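Local coordinates for N-(5'-phosphoribosyl)anthranilate isomerase (Pyrococcus furiosus, PDB 4AAJ), which catalyses the isomerisation of N-(5-phospho-beta-D-ribosyl)anthranilate to 1-(2-carboxyphenylamino)-1-deoxy-D-ribulose 5-phosphate, the third of five steps from chorismate to tryptophan, at residues C26-L31 and R62-N67; A69-L74 and A93-V98; G115-K120 and N146-L151. All coordinates share one frame; numbering follows the deposited sequence.

The three contacts follow one another along the chain in a closed, eight-stranded parallel beta/alpha barrel. Interaction 1 lies in the outer layer, where the loop 26-31 meets helix 58-67; interactions 2 and 3 each join neighbouring strands of the barrel wall. The centres of interactions 1 and 2 are about 10 Å apart, and Ile65 CG1 of the helix packs 3.8 Å from Val72 CG1 of the wall. Interactions 2 and 3, also about 10 Å between centres, are stitched together by strands 95-98 and 117-123, with Val98 N 2.8 Å from Met119 O. Interactions 1 and 3 do not touch, their centres about 20 Å apart. The sulfate ion, probably from crystallisation, sits at interaction 1.

Interaction 1: C26-L31 and R62-N67. With SO4 (sulfate ion), chain D.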
ATOM      1  N   CYS A  26       4.291  -5.212  -1.926  1.00 31.09           N
ATOM      2  CA  CYS A  26       3.922  -4.328  -3.031  1.00 32.08           C
ATOM      3  C   CYS A  26       4.899  -4.397  -4.203  1.00 32.59           C
ATOM      4  O   CYS A  26       6.059  -4.769  -4.035  1.00 34.11           O
ATOM      5  CB  CYS A  26       3.829  -2.873  -2.542  1.00 35.55           C
ATOM      6  SG  CYS A  26       2.875  -1.856  -3.688  1.00 42.82           S
ATOM      7  N   GLY A  27       4.408  -4.032  -5.380  1.00 31.05           N
ATOM      8  CA  GLY A  27       5.251  -3.836  -6.560  1.00 30.20           C
ATOM      9  C   GLY A  27       5.769  -5.108  -7.189  1.00 32.18           C
ATOM     10  O   GLY A  27       6.963  -5.215  -7.479  1.00 33.91           O
ATOM     11  N   ILE A  28       4.889  -6.084  -7.380  1.00 30.79           N
ATOM     12  CA  ILE A  28       5.276  -7.285  -8.145  1.00 29.93           C
ATOM     13  C   ILE A  28       5.087  -7.068  -9.647  1.00 31.50           C
ATOM     14  O   ILE A  28       4.218  -6.288 -10.086  1.00 30.67           O
ATOM     15  CB  ILE A  28       4.560  -8.574  -7.646  1.00 29.47           C
ATOM     16  CG1 ILE A  28       3.045  -8.476  -7.853  1.00 29.64           C
ATOM     17  CG2 ILE A  28       4.946  -8.878  -6.200  1.00 29.36           C
ATOM     18  CD1 ILE A  28       2.317  -9.802  -7.654  1.00 29.56           C
ATOM     19  N   LYS A  29       5.910  -7.753 -10.447  1.00 31.34           N
ATOM     20  CA  LYS A  29       5.939  -7.526 -11.882  1.00 33.40           C
ATOM     21  C   LYS A  29       5.656  -8.771 -12.723  1.00 33.82           C
ATOM     22  O   LYS A  29       5.546  -8.677 -13.946  1.00 35.41           O
ATOM     23  CB  LYS A  29       7.281  -6.925 -12.303  1.00 34.60           C
ATOM     24  CG  LYS A  29       7.606  -5.597 -11.632  1.00 37.59           C
ATOM     25  CD  LYS A  29       8.909  -5.006 -12.154  1.00 40.12           C
ATOM     26  CE  LYS A  29       8.709  -4.378 -13.523  1.00 41.43           C
ATOM     27  NZ  LYS A  29       9.864  -3.510 -13.880  1.00 47.33           N
ATOM     28  N   SER A  30       5.514  -9.921 -12.074  1.00 35.37           N
ATOM     29  CA  SER A  30       5.320 -11.176 -12.804  1.00 36.45           C
ATOM     30  C   SER A  30       4.403 -12.124 -12.055  1.00 37.20           C
ATOM     31  O   SER A  30       4.282 -12.054 -10.825  1.00 34.70           O
ATOM     32  CB  SER A  30       6.671 -11.865 -13.011  1.00 36.07           C
ATOM     33  OG  SER A  30       7.288 -12.122 -11.763  1.00 36.79           O
ATOM     34  N   LEU A  31       3.786 -13.031 -12.804  1.00 38.84           N
ATOM     35  CA  LEU A  31       3.080 -14.169 -12.213  1.00 39.29           C
ATOM     36  C   LEU A  31       3.982 -15.004 -11.297  1.00 39.70           C
ATOM     37  O   LEU A  31       3.517 -15.555 -10.299  1.00 40.11           O
ATOM     38  CB  LEU A  31       2.428 -15.035 -13.303  1.00 39.54           C
ATOM     39  CG  LEU A  31       1.327 -14.351 -14.130  1.00 38.32           C
ATOM     40  CD1 LEU A  31       1.093 -15.065 -15.459  1.00 43.63           C
ATOM     41  CD2 LEU A  31       0.032 -14.248 -13.344  1.00 38.20           C
ATOM     42  N   ARG A  62      -3.440  -7.239 -15.654  1.00 29.51           N
ATOM     43  CA  ARG A  62      -4.608  -8.101 -15.879  1.00 32.93           C
ATOM     44  C   ARG A  62      -4.310  -9.557 -15.531  1.00 31.64           C
ATOM     45  O   ARG A  62      -5.110 -10.211 -14.827  1.00 30.38           O
ATOM     46  CB  ARG A  62      -5.015  -8.003 -17.343  1.00 37.28           C
ATOM     47  CG  ARG A  62      -6.493  -8.106 -17.651  1.00 42.05           C
ATOM     48  CD  ARG A  62      -6.851  -7.172 -18.809  1.00 45.20           C
ATOM     49  NE  ARG A  62      -5.946  -7.261 -19.965  1.00 47.31           N
ATOM     50  CZ  ARG A  62      -5.663  -6.257 -20.801  1.00 48.87           C
ATOM     51  NH1 ARG A  62      -6.191  -5.050 -20.629  1.00 46.91           N
ATOM     52  NH2 ARG A  62      -4.832  -6.456 -21.820  1.00 47.60           N
ATOM     53  N   GLU A  63      -3.174 -10.061 -16.014  1.00 29.40           N
ATOM     54  CA  GLU A  63      -2.737 -11.441 -15.723  1.00 32.11           C
ATOM     55  C   GLU A  63      -2.525 -11.707 -14.240  1.00 31.32           C
ATOM     56  O   GLU A  63      -2.891 -12.769 -13.729  1.00 30.80           O
ATOM     57  CB  GLU A  63      -1.433 -11.750 -16.432  1.00 33.63           C
ATOM     58  CG  GLU A  63      -1.558 -11.825 -17.934  1.00 34.57           C
ATOM     59  CD  GLU A  63      -0.221 -11.998 -18.626  1.00 35.35           C
ATOM     60  OE1 GLU A  63       0.788 -12.317 -17.955  1.00 36.88           O
ATOM     61  OE2 GLU A  63      -0.191 -11.824 -19.857  1.00 38.70           O
ATOM     62  N   ILE A  64      -1.912 -10.751 -13.551  1.00 28.82           N
ATOM     63  CA  ILE A  64      -1.617 -10.929 -12.127  1.00 27.48           C
ATOM     64  C   ILE A  64      -2.928 -10.915 -11.345  1.00 28.11           C
ATOM     65  O   ILE A  64      -3.139 -11.787 -10.479  1.00 29.17           O
ATOM     66  CB  ILE A  64      -0.611  -9.878 -11.616  1.00 28.85           C
ATOM     67  CG1 ILE A  64       0.809 -10.263 -12.062  1.00 28.36           C
ATOM     68  CG2 ILE A  64      -0.616  -9.786 -10.097  1.00 28.50           C
ATOM     69  CD1 ILE A  64       1.768  -9.092 -12.152  1.00 29.56           C
ATOM     70  N   ILE A  65      -3.797  -9.959 -11.666  1.00 26.15           N
ATOM     71  CA  ILE A  65      -5.110  -9.816 -11.006  1.00 27.12           C
ATOM     72  C   ILE A  65      -5.986 -11.063 -11.203  1.00 28.83           C
ATOM     73  O   ILE A  65      -6.560 -11.586 -10.240  1.00 28.40           O
ATOM     74  CB  ILE A  65      -5.842  -8.541 -11.478  1.00 27.51           C
ATOM     75  CG1 ILE A  65      -5.068  -7.298 -10.982  1.00 28.25           C
ATOM     76  CG2 ILE A  65      -7.304  -8.535 -11.032  1.00 28.27           C
ATOM     77  CD1 ILE A  65      -5.531  -5.984 -11.586  1.00 27.25           C
ATOM     78  N   GLU A  66      -6.087 -11.534 -12.443  1.00 28.67           N
ATOM     79  CA  GLU A  66      -6.970 -12.661 -12.736  1.00 30.39           C
ATOM     80  C   GLU A  66      -6.507 -13.986 -12.125  1.00 30.18           C
ATOM     81  O   GLU A  66      -7.325 -14.909 -11.974  1.00 31.71           O
ATOM     82  CB  GLU A  66      -7.178 -12.811 -14.247  1.00 31.15           C
ATOM     83  CG  GLU A  66      -5.981 -13.425 -14.958  1.00 31.72           C
ATOM     84  CD  GLU A  66      -6.096 -13.409 -16.466  1.00 34.24           C
ATOM     85  OE1 GLU A  66      -7.200 -13.132 -16.990  1.00 33.06           O
ATOM     86  OE2 GLU A  66      -5.059 -13.689 -17.122  1.00 34.54           O
ATOM     87  N   ASN A  67      -5.219 -14.097 -11.801  1.00 26.84           N
ATOM     88  CA  ASN A  67      -4.651 -15.354 -11.302  1.00 29.29           C
ATOM     89  C   ASN A  67      -4.397 -15.389  -9.796  1.00 29.85           C
ATOM     90  O   ASN A  67      -3.954 -16.403  -9.247  1.00 30.19           O
ATOM     91  CB  ASN A  67      -3.358 -15.662 -12.051  1.00 30.52           C
ATOM     92  CG  ASN A  67      -3.620 -16.110 -13.467  1.00 33.28           C
ATOM     93  OD1 ASN A  67      -3.261 -15.431 -14.440  1.00 33.17           O
ATOM     94  ND2 ASN A  67      -4.284 -17.245 -13.596  1.00 29.17           N
TER
HETATM   95  S   SO4 D1209       5.753 -14.454 -15.613  0.50 44.03           S
HETATM   96  O1  SO4 D1209       4.597 -13.527 -15.682  0.50 41.68           O
HETATM   97  O2  SO4 D1209       5.401 -15.687 -16.346  0.50 42.24           O
HETATM   98  O3  SO4 D1209       6.095 -14.823 -14.227  0.50 41.96           O
HETATM   99  O4  SO4 D1209       6.920 -13.791 -16.243  0.50 42.93           O
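Sulfate O1 accepts a hydrogen bond from Leu31 N at 3.0 Å (N-H...O angle 149°), while Leu31 reaches over to helix 58-67. The anion, which also bonds Glu32 N and Lys60 NZ, sits at the N-terminal end of helix 31-38, where the helix dipole probably adds to its hold. Ser30 is the N-cap of that helix: its OG bonds Glu33 N, and its CB lies 3.2 Å from sulfate O3. The two methyls of Leu31 divide the work. CD2 rests on the backbone of helix 58-67, 3.3 Å from Glu63 O, whereas CD1 touches the carboxylate of Glu63 at OE1 (3.7 Å), the two side chains meeting almost at right angles. That same OE1 forms a salt bridge with Lys60. Further in, Ile64 sends CD1 against the backbone of the loop, 3.8 Å from Ser30 N. Its CG2 branch, anti to the backbone N (chi1, measured to CG1, is -77°), meets Ile28 CD1 at 3.8 Å. Ile28 and Ile64 both continue inward onto Val46 of strand 43-47, closing the apolar layer between helices and barrel strands that is characteristic of the TIM barrel.

Interaction 2: A69-L74 and A93-V98; sequences AIPVFL and AQYIQV
Strands 72-74 and 95-98, within segments 69-74 and 93-98, run parallel, their short axes approaching to 4.1 Å at an angle of 46°. They belong to a beta-alpha-beta unit of the TIM barrel, connected through helix 81-91. Leu74 supplies both direct backbone hydrogen bonds: its N donates to Tyr95 O and its O accepts from Gln97 N, each 2.8 Å long and close to straight.

Alongside this pairing, Pro71, just ahead of its strand, interlocks with Phe73 and Tyr95. Pro71 CB sits over the centre of the Tyr95 ring, 3.5 Å from the centroid, in a CH-pi contact, and Pro71 CG extends toward the phenol end. Tyr95 in turn lays its own CB on a face of the Phe73 ring, 3.7 Å from that centroid. With Tyr95 CG anti to the carbonyl carbon (chi1 -64°), the phenol ring turns back along the chain to Pro71, leaving CB to cover Phe73. The two rings meet obliquely, their planes 55° apart. Phe73 directs its CD2 edge at the neighbouring strand, where the Ile96 carbonyl carbon lies in the ring plane, and its side chain also touches Met119 of strand 117-123.

Leu74 and Ile96 project from the sheet toward helix 81-91, Leu74 meeting Ala87 and Thr91, and Ile96 meeting Trp84. Beside them Ala93 CB packs on Leu74 CB at 3.8 Å. The extended Gln97 side chain carries its amide past the pair, where OE1 bonds Lys24 NZ. One water joins Val72 O, at the start of its strand, to Gln94 N in the loop leading into the other, donating to the first and accepting from the second at 2.8 Å, and its oxygen lies in the plane of the Tyr95 ring, at the edge.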
ATOM      1  N   ALA A  69      -4.826 -15.363  -5.718  1.00 31.14           N
ATOM      2  CA  ALA A  69      -5.677 -15.847  -4.629  1.00 32.14           C
ATOM      3  C   ALA A  69      -5.795 -14.807  -3.508  1.00 31.75           C
ATOM      4  O   ALA A  69      -6.552 -14.998  -2.553  1.00 34.19           O
ATOM      5  CB  ALA A  69      -5.130 -17.164  -4.090  1.00 32.98           C
ATOM      6  N   ILE A  70      -5.051 -13.705  -3.623  1.00 29.57           N
ATOM      7  CA  ILE A  70      -5.085 -12.631  -2.609  1.00 27.82           C
ATOM      8  C   ILE A  70      -5.422 -11.289  -3.280  1.00 28.03           C
ATOM      9  O   ILE A  70      -5.250 -11.142  -4.482  1.00 26.59           O
ATOM     10  CB  ILE A  70      -3.754 -12.539  -1.801  1.00 28.46           C
ATOM     11  CG1 ILE A  70      -2.551 -12.195  -2.708  1.00 27.47           C
ATOM     12  CG2 ILE A  70      -3.527 -13.814  -0.973  1.00 30.17           C
ATOM     13  CD1 ILE A  70      -1.239 -11.971  -1.953  1.00 28.39           C
ATOM     14  N   PRO A  71      -5.948 -10.312  -2.519  1.00 28.77           N
ATOM     15  CA  PRO A  71      -6.215  -9.003  -3.119  1.00 27.39           C
ATOM     16  C   PRO A  71      -4.973  -8.431  -3.799  1.00 25.94           C
ATOM     17  O   PRO A  71      -3.883  -8.432  -3.219  1.00 27.15           O
ATOM     18  CB  PRO A  71      -6.598  -8.150  -1.910  1.00 28.69           C
ATOM     19  CG  PRO A  71      -7.271  -9.141  -1.001  1.00 27.59           C
ATOM     20  CD  PRO A  71      -6.456 -10.394  -1.131  1.00 27.52           C
ATOM     21  N   VAL A  72      -5.163  -7.962  -5.027  1.00 25.98           N
ATOM     22  CA  VAL A  72      -4.104  -7.270  -5.755  1.00 24.18           C
ATOM     23  C   VAL A  72      -4.515  -5.808  -5.922  1.00 23.38           C
ATOM     24  O   VAL A  72      -5.507  -5.487  -6.581  1.00 25.21           O
ATOM     25  CB  VAL A  72      -3.867  -7.918  -7.137  1.00 26.18           C
ATOM     26  CG1 VAL A  72      -2.795  -7.151  -7.931  1.00 25.49           C
ATOM     27  CG2 VAL A  72      -3.440  -9.360  -6.965  1.00 26.92           C
ATOM     28  N   PHE A  73      -3.752  -4.920  -5.301  1.00 24.12           N
ATOM     29  CA  PHE A  73      -4.017  -3.499  -5.423  1.00 22.87           C
ATOM     30  C   PHE A  73      -3.447  -2.975  -6.746  1.00 22.53           C
ATOM     31  O   PHE A  73      -2.299  -3.234  -7.059  1.00 24.15           O
ATOM     32  CB  PHE A  73      -3.410  -2.756  -4.234  1.00 23.24           C
ATOM     33  CG  PHE A  73      -4.257  -2.854  -2.982  1.00 25.07           C
ATOM     34  CD1 PHE A  73      -4.188  -3.983  -2.163  1.00 25.72           C
ATOM     35  CD2 PHE A  73      -5.142  -1.833  -2.657  1.00 25.22           C
ATOM     36  CE1 PHE A  73      -5.003  -4.087  -1.024  1.00 26.66           C
ATOM     37  CE2 PHE A  73      -5.950  -1.919  -1.520  1.00 25.18           C
ATOM     38  CZ  PHE A  73      -5.879  -3.053  -0.710  1.00 26.24           C
ATOM     39  N   LEU A  74      -4.271  -2.261  -7.500  1.00 23.79           N
ATOM     40  CA  LEU A  74      -3.781  -1.488  -8.654  1.00 22.92           C
ATOM     41  C   LEU A  74      -3.230  -0.170  -8.100  1.00 23.37           C
ATOM     42  O   LEU A  74      -3.989   0.664  -7.607  1.00 24.78           O
ATOM     43  CB  LEU A  74      -4.929  -1.246  -9.621  1.00 24.26           C
ATOM     44  CG  LEU A  74      -4.606  -0.659 -10.999  1.00 24.83           C
ATOM     45  CD1 LEU A  74      -3.876  -1.725 -11.806  1.00 27.49           C
ATOM     46  CD2 LEU A  74      -5.898  -0.217 -11.678  1.00 26.36           C
ATOM     47  N   ALA A  93      -9.373  -4.750 -11.827  1.00 28.70           N
ATOM     48  CA  ALA A  93      -8.960  -4.552 -10.431  1.00 26.87           C
ATOM     49  C   ALA A  93     -10.173  -4.371  -9.526  1.00 26.32           C
ATOM     50  O   ALA A  93     -11.148  -3.712  -9.903  1.00 28.84           O
ATOM     51  CB  ALA A  93      -8.054  -3.321 -10.311  1.00 25.65           C
ATOM     52  N   GLN A  94     -10.088  -4.930  -8.323  1.00 26.13           N
ATOM     53  CA  GLN A  94     -11.137  -4.724  -7.312  1.00 28.72           C
ATOM     54  C   GLN A  94     -10.625  -3.916  -6.122  1.00 28.73           C
ATOM     55  O   GLN A  94     -11.409  -3.521  -5.225  1.00 27.58           O
ATOM     56  CB  GLN A  94     -11.679  -6.068  -6.845  1.00 32.08           C
ATOM     57  CG  GLN A  94     -12.456  -6.804  -7.922  1.00 37.13           C
ATOM     58  CD  GLN A  94     -12.904  -8.169  -7.457  1.00 41.40           C
ATOM     59  OE1 GLN A  94     -12.091  -9.073  -7.299  1.00 48.57           O
ATOM     60  NE2 GLN A  94     -14.200  -8.323  -7.228  1.00 46.10           N
ATOM     61  N   TYR A  95      -9.318  -3.663  -6.140  1.00 25.30           N
ATOM     62  CA  TYR A  95      -8.602  -2.953  -5.082  1.00 25.12           C
ATOM     63  C   TYR A  95      -7.718  -1.945  -5.765  1.00 25.41           C
ATOM     64  O   TYR A  95      -6.999  -2.306  -6.703  1.00 24.63           O
ATOM     65  CB  TYR A  95      -7.701  -3.910  -4.287  1.00 25.20           C
ATOM     66  CG  TYR A  95      -8.488  -4.978  -3.550  1.00 26.16           C
ATOM     67  CD1 TYR A  95      -8.868  -6.160  -4.191  1.00 27.34           C
ATOM     68  CD2 TYR A  95      -8.845  -4.793  -2.214  1.00 27.65           C
ATOM     69  CE1 TYR A  95      -9.604  -7.138  -3.515  1.00 30.28           C
ATOM     70  CE2 TYR A  95      -9.582  -5.750  -1.529  1.00 29.82           C
ATOM     71  CZ  TYR A  95      -9.952  -6.918  -2.182  1.00 31.65           C
ATOM     72  OH  TYR A  95     -10.666  -7.869  -1.486  1.00 34.04           O
ATOM     73  N   ILE A  96      -7.761  -0.702  -5.302  1.00 24.21           N
ATOM     74  CA  ILE A  96      -6.842   0.328  -5.819  1.00 24.44           C
ATOM     75  C   ILE A  96      -6.092   1.038  -4.710  1.00 24.92           C
ATOM     76  O   ILE A  96      -6.586   1.176  -3.580  1.00 24.13           O
ATOM     77  CB  ILE A  96      -7.546   1.352  -6.737  1.00 23.58           C
ATOM     78  CG1 ILE A  96      -8.473   2.300  -5.949  1.00 25.50           C
ATOM     79  CG2 ILE A  96      -8.283   0.628  -7.860  1.00 24.10           C
ATOM     80  CD1 ILE A  96      -9.032   3.435  -6.801  1.00 25.67           C
ATOM     81  N   GLN A  97      -4.886   1.481  -5.041  1.00 23.74           N
ATOM     82  CA  GLN A  97      -4.061   2.210  -4.099  1.00 25.12           C
ATOM     83  C   GLN A  97      -3.701   3.515  -4.768  1.00 25.88           C
ATOM     84  O   GLN A  97      -3.001   3.545  -5.785  1.00 25.38           O
ATOM     85  CB  GLN A  97      -2.841   1.404  -3.711  1.00 26.02           C
ATOM     86  CG  GLN A  97      -1.874   2.131  -2.788  1.00 27.81           C
ATOM     87  CD  GLN A  97      -0.773   1.212  -2.323  1.00 29.33           C
ATOM     88  OE1 GLN A  97      -1.023   0.062  -1.977  1.00 31.43           O
ATOM     89  NE2 GLN A  97       0.451   1.705  -2.331  1.00 31.65           N
ATOM     90  N   VAL A  98      -4.242   4.595  -4.218  1.00 26.34           N
ATOM     91  CA  VAL A  98      -4.097   5.907  -4.829  1.00 27.68           C
ATOM     92  C   VAL A  98      -2.953   6.684  -4.168  1.00 28.00           C
ATOM     93  O   VAL A  98      -3.019   6.979  -2.967  1.00 26.92           O
ATOM     94  CB  VAL A  98      -5.415   6.704  -4.721  1.00 27.50           C
ATOM     95  CG1 VAL A  98      -5.254   8.064  -5.382  1.00 29.62           C
ATOM     96  CG2 VAL A  98      -6.575   5.929  -5.356  1.00 29.83           C
TER
HETATM   97  O   HOH W   1      -7.784  -6.410  -7.750  1.00 29.71           O

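Interaction 3: G115-K120 and N146-L151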
ATOM      1  N   GLY A 115     -17.306  -0.225  -7.314  1.00 36.32           N
ATOM      2  CA  GLY A 115     -17.274  -1.061  -6.116  1.00 35.15           C
ATOM      3  C   GLY A 115     -15.871  -1.462  -5.688  1.00 34.93           C
ATOM      4  O   GLY A 115     -15.691  -2.468  -5.002  1.00 35.72           O
ATOM      5  N   VAL A 116     -14.870  -0.688  -6.105  1.00 32.08           N
ATOM      6  CA  VAL A 116     -13.489  -0.947  -5.701  1.00 30.10           C
ATOM      7  C   VAL A 116     -13.245  -0.581  -4.244  1.00 30.15           C
ATOM      8  O   VAL A 116     -13.854   0.359  -3.719  1.00 29.97           O
ATOM      9  CB  VAL A 116     -12.449  -0.220  -6.590  1.00 30.37           C
ATOM     10  CG1 VAL A 116     -12.398  -0.839  -7.982  1.00 32.78           C
ATOM     11  CG2 VAL A 116     -12.714   1.282  -6.667  1.00 30.05           C
ATOM     12  N   PHE A 117     -12.390  -1.360  -3.592  1.00 26.86           N
ATOM     13  CA  PHE A 117     -11.847  -1.019  -2.279  1.00 29.18           C
ATOM     14  C   PHE A 117     -10.695  -0.039  -2.497  1.00 29.32           C
ATOM     15  O   PHE A 117      -9.795  -0.320  -3.277  1.00 29.69           O
ATOM     16  CB  PHE A 117     -11.336  -2.291  -1.616  1.00 29.23           C
ATOM     17  CG  PHE A 117     -10.756  -2.092  -0.239  1.00 31.36           C
ATOM     18  CD1 PHE A 117      -9.481  -1.545  -0.065  1.00 30.83           C
ATOM     19  CD2 PHE A 117     -11.468  -2.507   0.889  1.00 32.88           C
ATOM     20  CE1 PHE A 117      -8.935  -1.379   1.200  1.00 31.91           C
ATOM     21  CE2 PHE A 117     -10.921  -2.353   2.163  1.00 34.25           C
ATOM     22  CZ  PHE A 117      -9.658  -1.794   2.320  1.00 33.69           C
ATOM     23  N   VAL A 118     -10.730   1.096  -1.807  1.00 27.73           N
ATOM     24  CA  VAL A 118      -9.746   2.156  -2.030  1.00 27.71           C
ATOM     25  C   VAL A 118      -8.800   2.361  -0.860  1.00 27.96           C
ATOM     26  O   VAL A 118      -9.224   2.712   0.257  1.00 27.02           O
ATOM     27  CB  VAL A 118     -10.417   3.511  -2.363  1.00 26.00           C
ATOM     28  CG1 VAL A 118      -9.348   4.573  -2.630  1.00 27.46           C
ATOM     29  CG2 VAL A 118     -11.337   3.385  -3.570  1.00 28.85           C
ATOM     30  N   MET A 119      -7.507   2.171  -1.119  1.00 26.61           N
ATOM     31  CA  MET A 119      -6.507   2.552  -0.146  1.00 27.00           C
ATOM     32  C   MET A 119      -5.867   3.831  -0.647  1.00 28.25           C
ATOM     33  O   MET A 119      -5.448   3.908  -1.806  1.00 27.05           O
ATOM     34  CB  MET A 119      -5.464   1.461   0.057  1.00 27.44           C
ATOM     35  CG  MET A 119      -4.397   1.857   1.074  1.00 28.19           C
ATOM     36  SD  MET A 119      -3.636   0.464   1.922  1.00 30.82           S
ATOM     37  CE  MET A 119      -2.967  -0.396   0.500  1.00 31.79           C
ATOM     38  N   LYS A 120      -5.847   4.855   0.197  1.00 27.49           N
ATOM     39  CA  LYS A 120      -5.186   6.102  -0.183  1.00 28.83           C
ATOM     40  C   LYS A 120      -3.916   6.302   0.625  1.00 28.09           C
ATOM     41  O   LYS A 120      -3.892   6.058   1.836  1.00 28.96           O
ATOM     42  CB  LYS A 120      -6.109   7.336  -0.076  1.00 31.14           C
ATOM     43  CG  LYS A 120      -5.330   8.623  -0.379  1.00 32.79           C
ATOM     44  CD  LYS A 120      -6.160   9.854  -0.675  1.00 34.99           C
ATOM     45  CE  LYS A 120      -5.290  11.096  -0.506  1.00 36.48           C
ATOM     46  NZ  LYS A 120      -4.489  11.439  -1.715  1.00 37.30           N
ATOM     47  N   ASN A 146     -12.756   9.701   1.549  1.00 55.31           N
ATOM     48  CA  ASN A 146     -13.568   8.604   2.066  1.00 52.55           C
ATOM     49  C   ASN A 146     -12.918   7.259   1.728  1.00 50.78           C
ATOM     50  O   ASN A 146     -13.560   6.354   1.184  1.00 53.45           O
ATOM     51  CB  ASN A 146     -14.999   8.705   1.516  1.00 58.20           C
ATOM     52  CG  ASN A 146     -15.911   7.607   2.029  1.00 58.05           C
ATOM     53  OD1 ASN A 146     -15.936   7.312   3.224  1.00 60.94           O
ATOM     54  ND2 ASN A 146     -16.665   6.990   1.121  1.00 59.50           N
ATOM     55  N   ALA A 147     -11.632   7.137   2.056  1.00 47.52           N
ATOM     56  CA  ALA A 147     -10.862   5.943   1.709  1.00 42.68           C
ATOM     57  C   ALA A 147     -11.188   4.788   2.643  1.00 42.79           C
ATOM     58  O   ALA A 147     -11.432   4.995   3.833  1.00 42.77           O
ATOM     59  CB  ALA A 147      -9.368   6.244   1.714  1.00 42.32           C
ATOM     60  N   ASP A 148     -11.205   3.574   2.093  1.00 37.75           N
ATOM     61  CA  ASP A 148     -11.426   2.352   2.866  1.00 35.24           C
ATOM     62  C   ASP A 148     -10.246   1.971   3.759  1.00 35.06           C
ATOM     63  O   ASP A 148     -10.417   1.272   4.757  1.00 33.63           O
ATOM     64  CB  ASP A 148     -11.752   1.192   1.930  1.00 38.10           C
ATOM     65  CG  ASP A 148     -13.024   1.432   1.141  1.00 41.31           C
ATOM     66  OD1 ASP A 148     -14.105   1.472   1.775  1.00 41.92           O
ATOM     67  OD2 ASP A 148     -12.949   1.620  -0.096  1.00 35.98           O
ATOM     68  N   MET A 149      -9.045   2.391   3.377  1.00 32.75           N
ATOM     69  CA  MET A 149      -7.847   2.139   4.186  1.00 31.07           C
ATOM     70  C   MET A 149      -6.863   3.264   3.954  1.00 31.37           C
ATOM     71  O   MET A 149      -6.801   3.826   2.861  1.00 31.70           O
ATOM     72  CB  MET A 149      -7.219   0.778   3.841  1.00 31.05           C
ATOM     73  CG  MET A 149      -5.989   0.381   4.674  1.00 33.12           C
ATOM     74  SD  MET A 149      -6.203   0.460   6.477  1.00 37.38           S
ATOM     75  CE  MET A 149      -7.427  -0.834   6.697  1.00 37.10           C
ATOM     76  N   VAL A 150      -6.111   3.603   4.995  1.00 28.79           N
ATOM     77  CA  VAL A 150      -5.088   4.631   4.901  1.00 30.44           C
ATOM     78  C   VAL A 150      -3.714   3.971   4.849  1.00 28.03           C
ATOM     79  O   VAL A 150      -3.381   3.101   5.660  1.00 28.49           O
ATOM     80  CB  VAL A 150      -5.165   5.615   6.104  1.00 30.50           C
ATOM     81  CG1 VAL A 150      -3.882   6.411   6.249  1.00 32.07           C
ATOM     82  CG2 VAL A 150      -6.346   6.555   5.962  1.00 33.69           C
ATOM     83  N   LEU A 151      -2.901   4.396   3.896  1.00 26.93           N
ATOM     84  CA  LEU A 151      -1.522   3.967   3.842  1.00 26.43           C
ATOM     85  C   LEU A 151      -0.679   5.187   4.184  1.00 27.91           C
ATOM     86  O   LEU A 151      -0.929   6.268   3.652  1.00 29.89           O
ATOM     87  CB  LEU A 151      -1.172   3.427   2.449  1.00 28.29           C
ATOM     88  CG  LEU A 151       0.298   3.119   2.137  1.00 30.71           C
ATOM     89  CD1 LEU A 151       0.826   1.924   2.908  1.00 34.21           C
ATOM     90  CD2 LEU A 151       0.466   2.888   0.632  1.00 33.42           C
TER
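The Phe117 ring lies across the side chain of Asp148, whose CB stands over the ring centre, 3.6 Å from the centroid. Ring and carboxylate planes are 31° apart. Phe117 reaches this position with CG anti to the backbone N (chi1 -179°), which carries the ring toward segment 146-151, and its CE1 then touches Met149 CB at 3.8 Å. At the end of the same Asp148 side chain, OD2 takes the backbone N of Val118 at 2.9 Å, a nearly straight bond (169°) on the lone pair pointing away from OD1. The same oxygen forms a salt bridge with Lys111 of helix 104-114, so two donors converge on it. Asp148 thus holds the start of strand 117-123 through a side chain, just ahead of the regular pairing.

From there the strands join as neighbours in the parallel wall of the TIM barrel, the two strands of a beta-alpha-beta unit connected by helix 131-144. Val118 O accepts from Met149 N and, more weakly, from Asp148 N; Met149 O receives Lys120 N, and Lys120 O receives Leu151 N at 2.8 Å.

Met119 and Met149 project from the same face of the sheet and run alongside each other in the same direction, with Met119 SD 3.6 Å from Met149 CG. Met119 CG meets Leu151 CB more obliquely, at 3.8 Å. On the other face, Lys120 CB packs on Ala147 CB (3.9 Å), while the ammonium end turns off to cation-pi contacts with Tyr145 and Phe122.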